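Local coordinates for DMATS type aromatic prenyltransferase (Micromonospora olivasterospora, PDB 6ZRY), which probably transfers a dimethylallyl group to tryptophan, at position 6 of the indole ring, as a prenyltransferase of the ABBA-barrel fold, at residues Asp11-Arg16 against Ala313-Arg318; Arg16-Ala21 against Pro73-Leu78; Gly97-Gln102 against Met131-Val136. All coordinates share one frame; numbering follows the deposited sequence. Where two conformers were deposited one is given.

Contact 1 of 3, residues Asp11-Arg16 against Ala313-Arg318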
ATOM      1  N   ASP A  11     -18.569   1.848   1.370  1.00 17.86           N
ATOM      2  CA  ASP A  11     -19.226   0.540   1.580  1.00 18.89           C
ATOM      3  C   ASP A  11     -19.798   0.067   0.236  1.00 19.24           C
ATOM      4  O   ASP A  11     -19.702  -1.089  -0.034  1.00 19.65           O
ATOM      5  CB  ASP A  11     -20.306   0.623   2.666  1.00 19.63           C
ATOM      6  CG  ASP A  11     -21.025  -0.698   2.922  1.00 20.28           C
ATOM      7  OD1 ASP A  11     -20.340  -1.697   3.285  1.00 20.06           O
ATOM      8  OD2 ASP A  11     -22.273  -0.724   2.729  1.00 22.16           O
ATOM      9  N   GLY A  12     -20.371   0.966  -0.571  1.00 19.51           N
ATOM     10  CA  GLY A  12     -20.904   0.620  -1.912  1.00 20.18           C
ATOM     11  C   GLY A  12     -19.804   0.183  -2.856  1.00 19.90           C
ATOM     12  O   GLY A  12     -19.967  -0.789  -3.548  1.00 20.78           O
ATOM     13  N   GLN A  13     -18.695   0.915  -2.876  1.00 19.03           N
ATOM     14  CA  GLN A  13     -17.498   0.562  -3.668  1.00 18.67           C
ATOM     15  C   GLN A  13     -17.030  -0.846  -3.277  1.00 19.16           C
ATOM     16  O   GLN A  13     -16.818  -1.665  -4.180  1.00 19.20           O
ATOM     17  CB  GLN A  13     -16.428   1.627  -3.470  1.00 17.71           C
ATOM     18  CG  GLN A  13     -16.790   2.967  -4.068  1.00 17.49           C
ATOM     19  CD  GLN A  13     -15.820   4.059  -3.721  1.00 17.03           C
ATOM     20  OE1 GLN A  13     -15.399   4.192  -2.576  1.00 17.10           O
ATOM     21  NE2 GLN A  13     -15.462   4.869  -4.706  1.00 17.35           N
ATOM     22  N   LEU A  14     -16.847  -1.118  -1.992  1.00 19.27           N
ATOM     23  CA  LEU A  14     -16.334  -2.436  -1.539  1.00 19.99           C
ATOM     24  C   LEU A  14     -17.314  -3.557  -1.938  1.00 20.74           C
ATOM     25  O   LEU A  14     -16.857  -4.610  -2.347  1.00 20.57           O
ATOM     26  CB  LEU A  14     -16.107  -2.433  -0.033  1.00 19.62           C
ATOM     27  CG  LEU A  14     -15.569  -3.748   0.525  1.00 19.28           C
ATOM     28  CD1 LEU A  14     -14.299  -4.142  -0.176  1.00 19.44           C
ATOM     29  CD2 LEU A  14     -15.340  -3.658   2.029  1.00 19.66           C
ATOM     30  N   ALA A  15     -18.602  -3.353  -1.736  1.00 22.60           N
ATOM     31  CA  ALA A  15     -19.652  -4.362  -2.054  1.00 24.02           C
ATOM     32  C   ALA A  15     -19.534  -4.760  -3.537  1.00 24.71           C
ATOM     33  O   ALA A  15     -19.514  -5.958  -3.835  1.00 25.53           O
ATOM     34  CB  ALA A  15     -21.013  -3.812  -1.713  1.00 24.58           C
ATOM     35  N   ARG A  16     -19.396  -3.782  -4.425  1.00 25.09           N
ATOM     36  CA  ARG A  16     -19.276  -4.024  -5.876  1.00 25.36           C
ATOM     37  C   ARG A  16     -17.925  -4.682  -6.176  1.00 24.98           C
ATOM     38  O   ARG A  16     -17.900  -5.629  -7.000  1.00 25.04           O
ATOM     39  CB  ARG A  16     -19.535  -2.729  -6.648  1.00 26.66           C
ATOM     40  CG  ARG A  16     -20.973  -2.233  -6.568  1.00 27.54           C
ATOM     41  CD  ARG A  16     -21.199  -1.046  -7.477  1.00 29.26           C
ATOM     42  NE  ARG A  16     -20.421   0.109  -7.067  1.00 30.15           N
ATOM     43  CZ  ARG A  16     -20.834   1.068  -6.213  1.00 32.44           C
ATOM     44  NH1 ARG A  16     -20.021   2.070  -5.895  1.00 32.30           N
ATOM     45  NH2 ARG A  16     -22.057   1.029  -5.687  1.00 33.78           N
ATOM     46  N   ALA A 313     -15.204   0.163 -12.879  1.00 19.42           N
ATOM     47  CA  ALA A 313     -16.643   0.505 -12.948  1.00 19.89           C
ATOM     48  C   ALA A 313     -17.290   0.347 -11.564  1.00 19.93           C
ATOM     49  O   ALA A 313     -18.225   1.134 -11.244  1.00 21.39           O
ATOM     50  CB  ALA A 313     -17.338  -0.357 -13.965  1.00 20.45           C
ATOM     51  N   ALA A 314     -16.855  -0.642 -10.779  1.00 19.91           N
ATOM     52  CA  ALA A 314     -17.346  -0.886  -9.394  1.00 19.64           C
ATOM     53  C   ALA A 314     -17.032   0.330  -8.527  1.00 19.09           C
ATOM     54  O   ALA A 314     -17.882   0.681  -7.667  1.00 18.84           O
ATOM     55  CB  ALA A 314     -16.742  -2.143  -8.817  1.00 19.86           C
ATOM     56  N   VAL A 315     -15.854   0.926  -8.695  1.00 18.33           N
ATOM     57  CA  VAL A 315     -15.407   2.056  -7.839  1.00 18.15           C
ATOM     58  C   VAL A 315     -16.120   3.340  -8.269  1.00 18.54           C
ATOM     59  O   VAL A 315     -16.575   4.074  -7.400  1.00 18.87           O
ATOM     60  CB  VAL A 315     -13.881   2.187  -7.807  1.00 18.01           C
ATOM     61  CG1 VAL A 315     -13.442   3.467  -7.108  1.00 17.73           C
ATOM     62  CG2 VAL A 315     -13.295   0.974  -7.143  1.00 18.03           C
ATOM     63  N   THR A 316     -16.247   3.616  -9.554  1.00 18.60           N
ATOM     64  CA  THR A 316     -16.908   4.847  -9.988  1.00 18.79           C
ATOM     65  C   THR A 316     -17.443   4.676 -11.398  1.00 19.79           C
ATOM     66  O   THR A 316     -16.765   4.096 -12.269  1.00 19.63           O
ATOM     67  CB  THR A 316     -15.958   6.040  -9.904  1.00 18.58           C
ATOM     68  OG1 THR A 316     -16.673   7.198 -10.332  1.00 18.56           O
ATOM     69  CG2 THR A 316     -14.704   5.878 -10.745  1.00 18.35           C
ATOM     70  N   PRO A 317     -18.636   5.231 -11.678  1.00 20.89           N
ATOM     71  CA  PRO A 317     -19.170   5.238 -13.037  1.00 21.64           C
ATOM     72  C   PRO A 317     -18.740   6.457 -13.852  1.00 21.54           C
ATOM     73  O   PRO A 317     -19.173   6.593 -14.979  1.00 22.92           O
ATOM     74  CB  PRO A 317     -20.680   5.289 -12.727  1.00 22.17           C
ATOM     75  CG  PRO A 317     -20.770   6.200 -11.573  1.00 21.72           C
ATOM     76  CD  PRO A 317     -19.558   5.857 -10.717  1.00 21.52           C
ATOM     77  N   ARG A 318     -17.912   7.338 -13.296  1.00 21.19           N
ATOM     78  CA  ARG A 318     -17.555   8.607 -13.975  1.00 20.51           C
ATOM     79  C   ARG A 318     -16.774   8.294 -15.250  1.00 20.86           C
ATOM     80  O   ARG A 318     -16.151   7.236 -15.356  1.00 20.96           O
ATOM     81  CB  ARG A 318     -16.721   9.515 -13.091  1.00 20.63           C
ATOM     82  CG  ARG A 318     -15.288   9.068 -12.865  1.00 19.93           C
ATOM     83  CD  ARG A 318     -14.544  10.307 -12.426  1.00 19.78           C
ATOM     84  NE  ARG A 318     -13.233  10.078 -11.854  1.00 19.66           N
ATOM     85  CZ  ARG A 318     -12.113   9.982 -12.570  1.00 19.46           C
ATOM     86  NH1 ARG A 318     -12.163   9.992 -13.897  1.00 19.63           N
ATOM     87  NH2 ARG A 318     -10.945   9.858 -11.944  1.00 18.96           N
TER
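The guanidinium of R16 lies with its edge against A314: the carbonyl oxygen of A314 sits close to the group's plane, with A314 CA beside it. One face is occupied from within R16's own helix, where G12 O stands 3.3 Å above the guanidinium plane, over its centre. The second flat group, the amide of Q13, also works through its edge, holding V315 O almost in its own plane.

These edges carry the polar contact. R16 NE donates to A314 O at 2.7 Å, meeting a lone pair in the carbonyl plane, while NH1 adds a weak, more bent bond to the same oxygen at 3.1 Å. Q13 NE2 reaches V315 O at 3.0 Å, and the bond is nearly straight (169°), although the donor is tilted out of the carbonyl plane. The same Q13 nitrogen also bonds A347 O, so it serves two carbonyl oxygens. A bend at chi3 (-65°) turns the R16 chain back, setting NE beside A314 O.

Packing fills in between: R16 CB rests on A314 CB at 3.6 Å, and the V315 methyl CG1 comes to 3.4 Å from the amide nitrogen NE2 of Q13. L17 and V20 of helix 6-21 extend this cover over A314. Past V315 the chain leaves the helix at T316, whose OG1 accepts from R318 N in an ST turn.

The contact illustrates how a helix terminus can be received by the flank of another helix. A314 O and V315 O belong to the last residues of helix 305-315, and side-chain donors supply their bonds. A positive guanidinium at that end probably complements the partial negative charge of the helix dipole.

Contact 2 of 3, residues Arg16-Ala21 against Pro73-Leu78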
ATOM      1  N   ARG A  16     -19.396  -3.782  -4.425  1.00 25.09           N
ATOM      2  CA  ARG A  16     -19.276  -4.024  -5.876  1.00 25.36           C
ATOM      3  C   ARG A  16     -17.925  -4.682  -6.176  1.00 24.98           C
ATOM      4  O   ARG A  16     -17.900  -5.629  -7.000  1.00 25.04           O
ATOM      5  CB  ARG A  16     -19.535  -2.729  -6.648  1.00 26.66           C
ATOM      6  CG  ARG A  16     -20.973  -2.233  -6.568  1.00 27.54           C
ATOM      7  CD  ARG A  16     -21.199  -1.046  -7.477  1.00 29.26           C
ATOM      8  NE  ARG A  16     -20.421   0.109  -7.067  1.00 30.15           N
ATOM      9  CZ  ARG A  16     -20.834   1.068  -6.213  1.00 32.44           C
ATOM     10  NH1 ARG A  16     -20.021   2.070  -5.895  1.00 32.30           N
ATOM     11  NH2 ARG A  16     -22.057   1.029  -5.687  1.00 33.78           N
ATOM     12  N   LEU A  17     -16.848  -4.271  -5.514  1.00 22.76           N
ATOM     13  CA  LEU A  17     -15.502  -4.838  -5.787  1.00 23.71           C
ATOM     14  C   LEU A  17     -15.476  -6.328  -5.389  1.00 25.26           C
ATOM     15  O   LEU A  17     -14.741  -7.134  -6.048  1.00 26.65           O
ATOM     16  CB  LEU A  17     -14.463  -4.053  -4.986  1.00 22.30           C
ATOM     17  CG  LEU A  17     -13.986  -2.754  -5.616  1.00 21.49           C
ATOM     18  CD1 LEU A  17     -13.079  -2.016  -4.645  1.00 21.01           C
ATOM     19  CD2 LEU A  17     -13.239  -3.019  -6.922  1.00 21.77           C
ATOM     20  N   CYS A  18     -16.170  -6.664  -4.309  1.00 26.44           N
ATOM     21  CA  CYS A  18     -16.262  -8.043  -3.774  1.00 27.95           C
ATOM     22  C   CYS A  18     -16.891  -8.949  -4.832  1.00 30.52           C
ATOM     23  O   CYS A  18     -16.358 -10.072  -5.034  1.00 30.57           O
ATOM     24  CB  CYS A  18     -17.056  -8.096  -2.478  1.00 26.68           C
ATOM     25  SG  CYS A  18     -16.077  -7.636  -1.039  1.00 26.30           S
ATOM     26  N   GLU A  19     -17.963  -8.479  -5.476  1.00 33.74           N
ATOM     27  CA  GLU A  19     -18.686  -9.218  -6.543  1.00 36.59           C
ATOM     28  C   GLU A  19     -17.736  -9.434  -7.705  1.00 36.72           C
ATOM     29  O   GLU A  19     -17.682 -10.547  -8.218  1.00 36.63           O
ATOM     30  CB  GLU A  19     -19.911  -8.456  -7.033  1.00 39.82           C
ATOM     31  CG  GLU A  19     -21.022  -8.374  -6.012  1.00 43.48           C
ATOM     32  CD  GLU A  19     -22.423  -8.365  -6.605  1.00 47.06           C
ATOM     33  OE1 GLU A  19     -22.680  -7.522  -7.475  1.00 50.03           O
ATOM     34  OE2 GLU A  19     -23.248  -9.212  -6.201  1.00 52.17           O
ATOM     35  N   VAL A  20     -17.007  -8.395  -8.091  1.00 35.61           N
ATOM     36  CA  VAL A  20     -16.024  -8.461  -9.207  1.00 35.78           C
ATOM     37  C   VAL A  20     -15.000  -9.577  -8.902  1.00 36.88           C
ATOM     38  O   VAL A  20     -14.739 -10.379  -9.808  1.00 40.78           O
ATOM     39  CB  VAL A  20     -15.350  -7.092  -9.458  1.00 34.03           C
ATOM     40  CG1 VAL A  20     -14.158  -7.203 -10.387  1.00 33.79           C
ATOM     41  CG2 VAL A  20     -16.333  -6.074  -9.993  1.00 33.92           C
ATOM     42  N   ALA A  21     -14.472  -9.642  -7.672  1.00 36.32           N
ATOM     43  CA  ALA A  21     -13.384 -10.563  -7.260  1.00 35.73           C
ATOM     44  C   ALA A  21     -13.954 -11.926  -6.810  1.00 36.56           C
ATOM     45  O   ALA A  21     -13.140 -12.878  -6.642  1.00 36.87           O
ATOM     46  CB  ALA A  21     -12.571  -9.920  -6.155  1.00 35.02           C
ATOM     47  N   PRO A  73      -8.508 -12.912  -8.424  1.00 29.13           N
ATOM     48  CA  PRO A  73      -7.894 -11.677  -7.930  1.00 28.02           C
ATOM     49  C   PRO A  73      -8.055 -11.480  -6.415  1.00 25.94           C
ATOM     50  O   PRO A  73      -9.042 -11.884  -5.861  1.00 25.14           O
ATOM     51  CB  PRO A  73      -8.619 -10.556  -8.692  1.00 28.19           C
ATOM     52  CG  PRO A  73      -9.208 -11.265  -9.904  1.00 29.66           C
ATOM     53  CD  PRO A  73      -9.565 -12.651  -9.399  1.00 30.13           C
ATOM     54  N   THR A  74      -7.074 -10.838  -5.806  1.00 24.73           N
ATOM     55  CA  THR A  74      -7.058 -10.491  -4.384  1.00 24.73           C
ATOM     56  C   THR A  74      -7.492  -9.024  -4.239  1.00 23.07           C
ATOM     57  O   THR A  74      -6.894  -8.171  -4.863  1.00 21.84           O
ATOM     58  CB  THR A  74      -5.691 -10.759  -3.770  1.00 24.89           C
ATOM     59  OG1 THR A  74      -5.374 -12.146  -3.914  1.00 26.56           O
ATOM     60  CG2 THR A  74      -5.638 -10.387  -2.308  1.00 25.52           C
ATOM     61  N   LEU A  75      -8.473  -8.761  -3.394  1.00 23.21           N
ATOM     62  CA  LEU A  75      -8.948  -7.382  -3.106  1.00 23.13           C
ATOM     63  C   LEU A  75      -8.331  -6.956  -1.776  1.00 22.04           C
ATOM     64  O   LEU A  75      -8.304  -7.768  -0.838  1.00 22.88           O
ATOM     65  CB  LEU A  75     -10.479  -7.449  -3.106  1.00 24.87           C
ATOM     66  CG  LEU A  75     -11.287  -6.230  -2.698  1.00 26.00           C
ATOM     67  CD1 LEU A  75     -10.936  -5.005  -3.527  1.00 26.47           C
ATOM     68  CD2 LEU A  75     -12.770  -6.560  -2.842  1.00 26.28           C
ATOM     69  N   ARG A  76      -7.824  -5.735  -1.698  0.59 21.04           N
ATOM     70  CA  ARG A  76      -7.249  -5.211  -0.440  0.59 20.90           C
ATOM     71  C   ARG A  76      -7.755  -3.791  -0.188  0.59 20.00           C
ATOM     72  O   ARG A  76      -8.092  -3.071  -1.162  0.59 18.46           O
ATOM     73  CB  ARG A  76      -5.723  -5.275  -0.477  0.59 21.53           C
ATOM     74  CG  ARG A  76      -5.179  -6.634  -0.889  0.59 22.43           C
ATOM     75  CD  ARG A  76      -4.914  -6.729  -2.396  0.59 24.00           C
ATOM     76  NE  ARG A  76      -4.138  -5.572  -2.818  0.59 24.81           N
ATOM     77  CZ  ARG A  76      -2.853  -5.342  -2.467  0.59 25.28           C
ATOM     78  NH1 ARG A  76      -2.186  -6.226  -1.743  0.59 26.26           N
ATOM     79  NH2 ARG A  76      -2.239  -4.240  -2.868  0.59 24.30           N
ATOM     80  N   ILE A  77      -7.805  -3.431   1.084  1.00 19.60           N
ATOM     81  CA  ILE A  77      -8.056  -2.056   1.552  1.00 19.48           C
ATOM     82  C   ILE A  77      -6.858  -1.668   2.391  1.00 19.12           C
ATOM     83  O   ILE A  77      -6.574  -2.409   3.356  1.00 19.90           O
ATOM     84  CB  ILE A  77      -9.339  -1.956   2.391  1.00 20.29           C
ATOM     85  CG1 ILE A  77     -10.583  -2.296   1.578  1.00 20.57           C
ATOM     86  CG2 ILE A  77      -9.416  -0.572   2.990  1.00 20.95           C
ATOM     87  CD1 ILE A  77     -11.804  -2.581   2.408  1.00 21.19           C
ATOM     88  N   LEU A  78      -6.243  -0.534   2.085  1.00 18.00           N
ATOM     89  CA  LEU A  78      -5.250   0.119   2.955  1.00 17.61           C
ATOM     90  C   LEU A  78      -5.941   1.281   3.645  1.00 16.77           C
ATOM     91  O   LEU A  78      -6.607   2.051   2.961  1.00 17.36           O
ATOM     92  CB  LEU A  78      -4.071   0.599   2.107  1.00 17.92           C
ATOM     93  CG  LEU A  78      -2.944   1.313   2.863  1.00 18.57           C
ATOM     94  CD1 LEU A  78      -2.152   0.331   3.708  1.00 19.80           C
ATOM     95  CD2 LEU A  78      -2.024   2.007   1.901  1.00 19.14           C
TER
HETATM   96  O   HOH W   1     -10.953 -13.555  -5.241  1.00 44.10           O
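L75 meets L17 and C18 with its methyl branches, and this apolar packing is the greater part of the contact. L75 CD2 lies 3.7 Å from L17 CB and 3.9 Å from C18 SG, entering between the two residues where they leave the helix backbone. L75 CD1 rests 3.8 Å from L17 CD1, and the two leucine side chains cross at about a right angle. Carried opposite its own backbone N (chi1 174°), the isobutyl group of L75 reaches out from the strand to the helix. A21 joins less closely, its CB 4.4 Å from L75 CB and in van der Waals packing 4.0 Å from P73 O. Putting an alanine at L75 would probably open a gap between helix and strand, leaving L17 and the sulfur of C18 without the methyls they pack on.

Polar contact is confined to the end where the chains come closest, A21 against P73. No direct hydrogen bond joins the segments; instead one water donates to A21 O at 2.7 Å and to P73 O at 2.6 Å, bridging two carbonyl oxygens that could not bond each other.

Helix and strand run nearly antiparallel, at 162°, with axes 8.8 Å apart. L17 also packs on A311, A314 and V315 of helix 305-315 and on F63 of strand 61-68, while C18 touches P28 of helix 26-36. Such helices enclose the sheet in the ABBA barrel. Strand 71-79 lies in that sheet between strands 61-68 and 131-138; L75 points to the helical layer, whereas L78 touches the bound tryptophan.

Contact 3 of 3, residues Gly97-Gln102 against Met131-Val136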
ATOM      1  N   GLY A  97      -6.262  -0.149  18.232  1.00 22.36           N
ATOM      2  CA  GLY A  97      -7.498  -0.610  18.881  1.00 22.70           C
ATOM      3  C   GLY A  97      -8.314  -1.503  17.960  1.00 22.00           C
ATOM      4  O   GLY A  97      -8.684  -2.596  18.363  1.00 22.37           O
ATOM      5  N   PHE A  98      -8.522  -1.077  16.719  1.00 21.65           N
ATOM      6  CA  PHE A  98      -9.248  -1.871  15.706  1.00 20.89           C
ATOM      7  C   PHE A  98      -8.531  -3.198  15.448  1.00 20.96           C
ATOM      8  O   PHE A  98      -9.168  -4.243  15.448  1.00 19.63           O
ATOM      9  CB  PHE A  98      -9.403  -1.072  14.411  1.00 20.30           C
ATOM     10  CG  PHE A  98      -9.856  -1.890  13.254  1.00 19.61           C
ATOM     11  CD1 PHE A  98     -11.135  -2.406  13.213  1.00 19.93           C
ATOM     12  CD2 PHE A  98      -8.993  -2.165  12.197  1.00 19.11           C
ATOM     13  CE1 PHE A  98     -11.542  -3.187  12.156  1.00 19.51           C
ATOM     14  CE2 PHE A  98      -9.425  -2.922  11.127  1.00 18.85           C
ATOM     15  CZ  PHE A  98     -10.690  -3.432  11.106  1.00 19.45           C
ATOM     16  N   LEU A  99      -7.233  -3.136  15.143  1.00 20.88           N
ATOM     17  CA  LEU A  99      -6.443  -4.331  14.818  1.00 22.14           C
ATOM     18  C   LEU A  99      -6.426  -5.293  16.015  1.00 22.73           C
ATOM     19  O   LEU A  99      -6.589  -6.499  15.790  1.00 22.18           O
ATOM     20  CB  LEU A  99      -5.025  -3.906  14.402  1.00 22.30           C
ATOM     21  CG  LEU A  99      -4.934  -3.302  13.004  1.00 22.22           C
ATOM     22  CD1 LEU A  99      -3.599  -2.628  12.790  1.00 23.07           C
ATOM     23  CD2 LEU A  99      -5.173  -4.357  11.960  1.00 22.95           C
ATOM     24  N   ASP A 100      -6.208  -4.777  17.229  1.00 24.10           N
ATOM     25  CA  ASP A 100      -6.084  -5.636  18.449  1.00 25.44           C
ATOM     26  C   ASP A 100      -7.413  -6.359  18.679  1.00 25.17           C
ATOM     27  O   ASP A 100      -7.384  -7.552  18.969  1.00 25.08           O
ATOM     28  CB  ASP A 100      -5.634  -4.827  19.669  1.00 27.37           C
ATOM     29  CG  ASP A 100      -4.166  -4.427  19.639  1.00 28.45           C
ATOM     30  OD1 ASP A 100      -3.445  -4.936  18.804  1.00 29.09           O
ATOM     31  OD2 ASP A 100      -3.782  -3.604  20.457  1.00 31.69           O
ATOM     32  N   ALA A 101      -8.531  -5.670  18.495  1.00 24.35           N
ATOM     33  CA  ALA A 101      -9.887  -6.268  18.614  1.00 25.08           C
ATOM     34  C   ALA A 101     -10.039  -7.389  17.576  1.00 24.73           C
ATOM     35  O   ALA A 101     -10.563  -8.469  17.919  1.00 24.09           O
ATOM     36  CB  ALA A 101     -10.953  -5.206  18.448  1.00 25.05           C
ATOM     37  N   GLN A 102      -9.569  -7.156  16.348  1.00 24.56           N
ATOM     38  CA  GLN A 102      -9.693  -8.147  15.255  1.00 25.31           C
ATOM     39  C   GLN A 102      -8.736  -9.326  15.505  1.00 26.24           C
ATOM     40  O   GLN A 102      -9.137 -10.467  15.245  1.00 27.85           O
ATOM     41  CB  GLN A 102      -9.479  -7.456  13.914  1.00 24.77           C
ATOM     42  CG  GLN A 102     -10.574  -6.484  13.586  1.00 25.07           C
ATOM     43  CD  GLN A 102     -11.958  -7.079  13.669  1.00 25.56           C
ATOM     44  OE1 GLN A 102     -12.197  -8.210  13.284  1.00 26.49           O
ATOM     45  NE2 GLN A 102     -12.883  -6.306  14.188  1.00 26.37           N
ATOM     46  N   MET A 131       0.868   4.035  12.237  1.00 18.75           N
ATOM     47  CA  MET A 131       0.398   2.660  11.905  1.00 19.02           C
ATOM     48  C   MET A 131      -0.801   2.730  10.951  1.00 18.14           C
ATOM     49  O   MET A 131      -1.812   3.381  11.298  1.00 17.84           O
ATOM     50  CB  MET A 131      -0.017   1.914  13.174  1.00 20.26           C
ATOM     51  CG  MET A 131      -0.582   0.514  12.926  1.00 21.24           C
ATOM     52  SD  MET A 131      -1.195  -0.249  14.452  1.00 25.15           S
ATOM     53  CE  MET A 131       0.353  -0.614  15.277  1.00 26.20           C
ATOM     54  N   TRP A 132      -0.696   2.066   9.812  1.00 17.47           N
ATOM     55  CA  TRP A 132      -1.820   1.820   8.902  1.00 17.06           C
ATOM     56  C   TRP A 132      -2.133   0.329   8.913  1.00 17.87           C
ATOM     57  O   TRP A 132      -1.329  -0.458   9.399  1.00 18.28           O
ATOM     58  CB  TRP A 132      -1.523   2.320   7.485  1.00 16.54           C
ATOM     59  CG  TRP A 132      -1.546   3.812   7.313  1.00 16.07           C
ATOM     60  CD1 TRP A 132      -1.893   4.761   8.225  1.00 16.13           C
ATOM     61  CD2 TRP A 132      -1.129   4.521   6.147  1.00 15.75           C
ATOM     62  NE1 TRP A 132      -1.771   6.011   7.677  1.00 16.16           N
ATOM     63  CE2 TRP A 132      -1.270   5.897   6.420  1.00 15.83           C
ATOM     64  CE3 TRP A 132      -0.642   4.129   4.898  1.00 15.58           C
ATOM     65  CZ2 TRP A 132      -0.969   6.881   5.483  1.00 15.95           C
ATOM     66  CZ3 TRP A 132      -0.329   5.099   3.973  1.00 16.04           C
ATOM     67  CH2 TRP A 132      -0.482   6.463   4.265  1.00 15.87           C
ATOM     68  N   CYS A 133      -3.267  -0.010   8.361  1.00 18.30           N
ATOM     69  CA  CYS A 133      -3.880  -1.341   8.310  1.00 20.17           C
ATOM     70  C   CYS A 133      -4.040  -1.707   6.829  1.00 20.17           C
ATOM     71  O   CYS A 133      -4.437  -0.797   6.082  1.00 20.10           O
ATOM     72  CB  CYS A 133      -5.271  -1.230   8.965  1.00 20.53           C
ATOM     73  SG  CYS A 133      -6.208  -2.726   8.860  1.00 28.11           S
ATOM     74  N   SER A 134      -3.747  -2.948   6.429  1.00 20.20           N
ATOM     75  CA  SER A 134      -4.175  -3.538   5.131  1.00 20.50           C
ATOM     76  C   SER A 134      -5.087  -4.740   5.418  1.00 20.79           C
ATOM     77  O   SER A 134      -4.690  -5.594   6.174  1.00 20.19           O
ATOM     78  CB  SER A 134      -2.985  -3.905   4.258  1.00 21.16           C
ATOM     79  OG  SER A 134      -3.409  -4.384   3.017  1.00 22.05           O
ATOM     80  N   LEU A 135      -6.278  -4.738   4.846  1.00 20.36           N
ATOM     81  CA  LEU A 135      -7.277  -5.834   4.915  1.00 21.73           C
ATOM     82  C   LEU A 135      -7.191  -6.578   3.597  1.00 21.88           C
ATOM     83  O   LEU A 135      -7.214  -5.899   2.559  1.00 21.66           O
ATOM     84  CB  LEU A 135      -8.678  -5.257   5.113  1.00 22.38           C
ATOM     85  CG  LEU A 135      -8.897  -4.357   6.329  1.00 23.31           C
ATOM     86  CD1 LEU A 135     -10.247  -3.683   6.266  1.00 23.80           C
ATOM     87  CD2 LEU A 135      -8.774  -5.132   7.604  1.00 24.19           C
ATOM     88  N   VAL A 136      -7.015  -7.898   3.630  1.00 22.15           N
ATOM     89  CA  VAL A 136      -6.749  -8.693   2.409  1.00 22.50           C
ATOM     90  C   VAL A 136      -7.858  -9.720   2.233  1.00 23.01           C
ATOM     91  O   VAL A 136      -8.012 -10.550   3.123  1.00 23.43           O
ATOM     92  CB  VAL A 136      -5.375  -9.354   2.472  1.00 22.80           C
ATOM     93  CG1 VAL A 136      -5.080 -10.146   1.212  1.00 22.81           C
ATOM     94  CG2 VAL A 136      -4.275  -8.334   2.768  1.00 23.25           C
TER
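M131 meets L99 first, its SD 3.8 Å from L99 CD1, the two side chains running antiparallel alongside one another. The sulfur is carried there by a chain extended through chi1 and chi2 (-175°); the bend at chi3 turns only the terminal methyl CE. W132 turns away from the helix and touches the bound tryptophan, so adjacent residues of the strand serve different sides: this is the ABBA barrel in miniature, with substrate on the inside of the curled antiparallel sheet and helix 88-106 packed outside it. Helix and strand axes are 9.9 Å apart here, their directions 44° from parallel.

C133 then points back to the helix and places its sulfur against two neighbouring side chains. C133 SG is 3.7 Å from L99 CD2 and 3.9 Å from F98 CE2, arriving at the edge of the F98 ring and almost in its plane (88° off the normal), an edge-on cysteine sulfur-aromatic contact. At L135 it is the branch end, CD2, that reaches the F98 edge, 4.2 Å from CE2, while one face of that ring is covered by CG of Q102 from the next helical turn. L31 and L35 of helix 26-36 continue the apolar layer against L135.

In the fold
From the N terminus, helix 6-21 supplies the first half of two contacts that share R16. Contact 2 closes early, when strand 71-79 returns to the helix's second half after 51 intervening residues. Helix 88-106 follows, and contact 3 closes a shorter excursion by bringing it to strand 131-138. These two loops lie in series and do not cross. Contact 1 encloses both, since its second half comes only at the end of helix 305-315. Contacts 2 and 3 meet in the sheet, where strands 71-79 and 131-138 are neighbours and I77 O lies 2.8 Å from L135 N, a probable hydrogen bond. Contacts 1 and 2 touch through L14 and L17, linking helices 6-21 and 305-315 to strand 71-79.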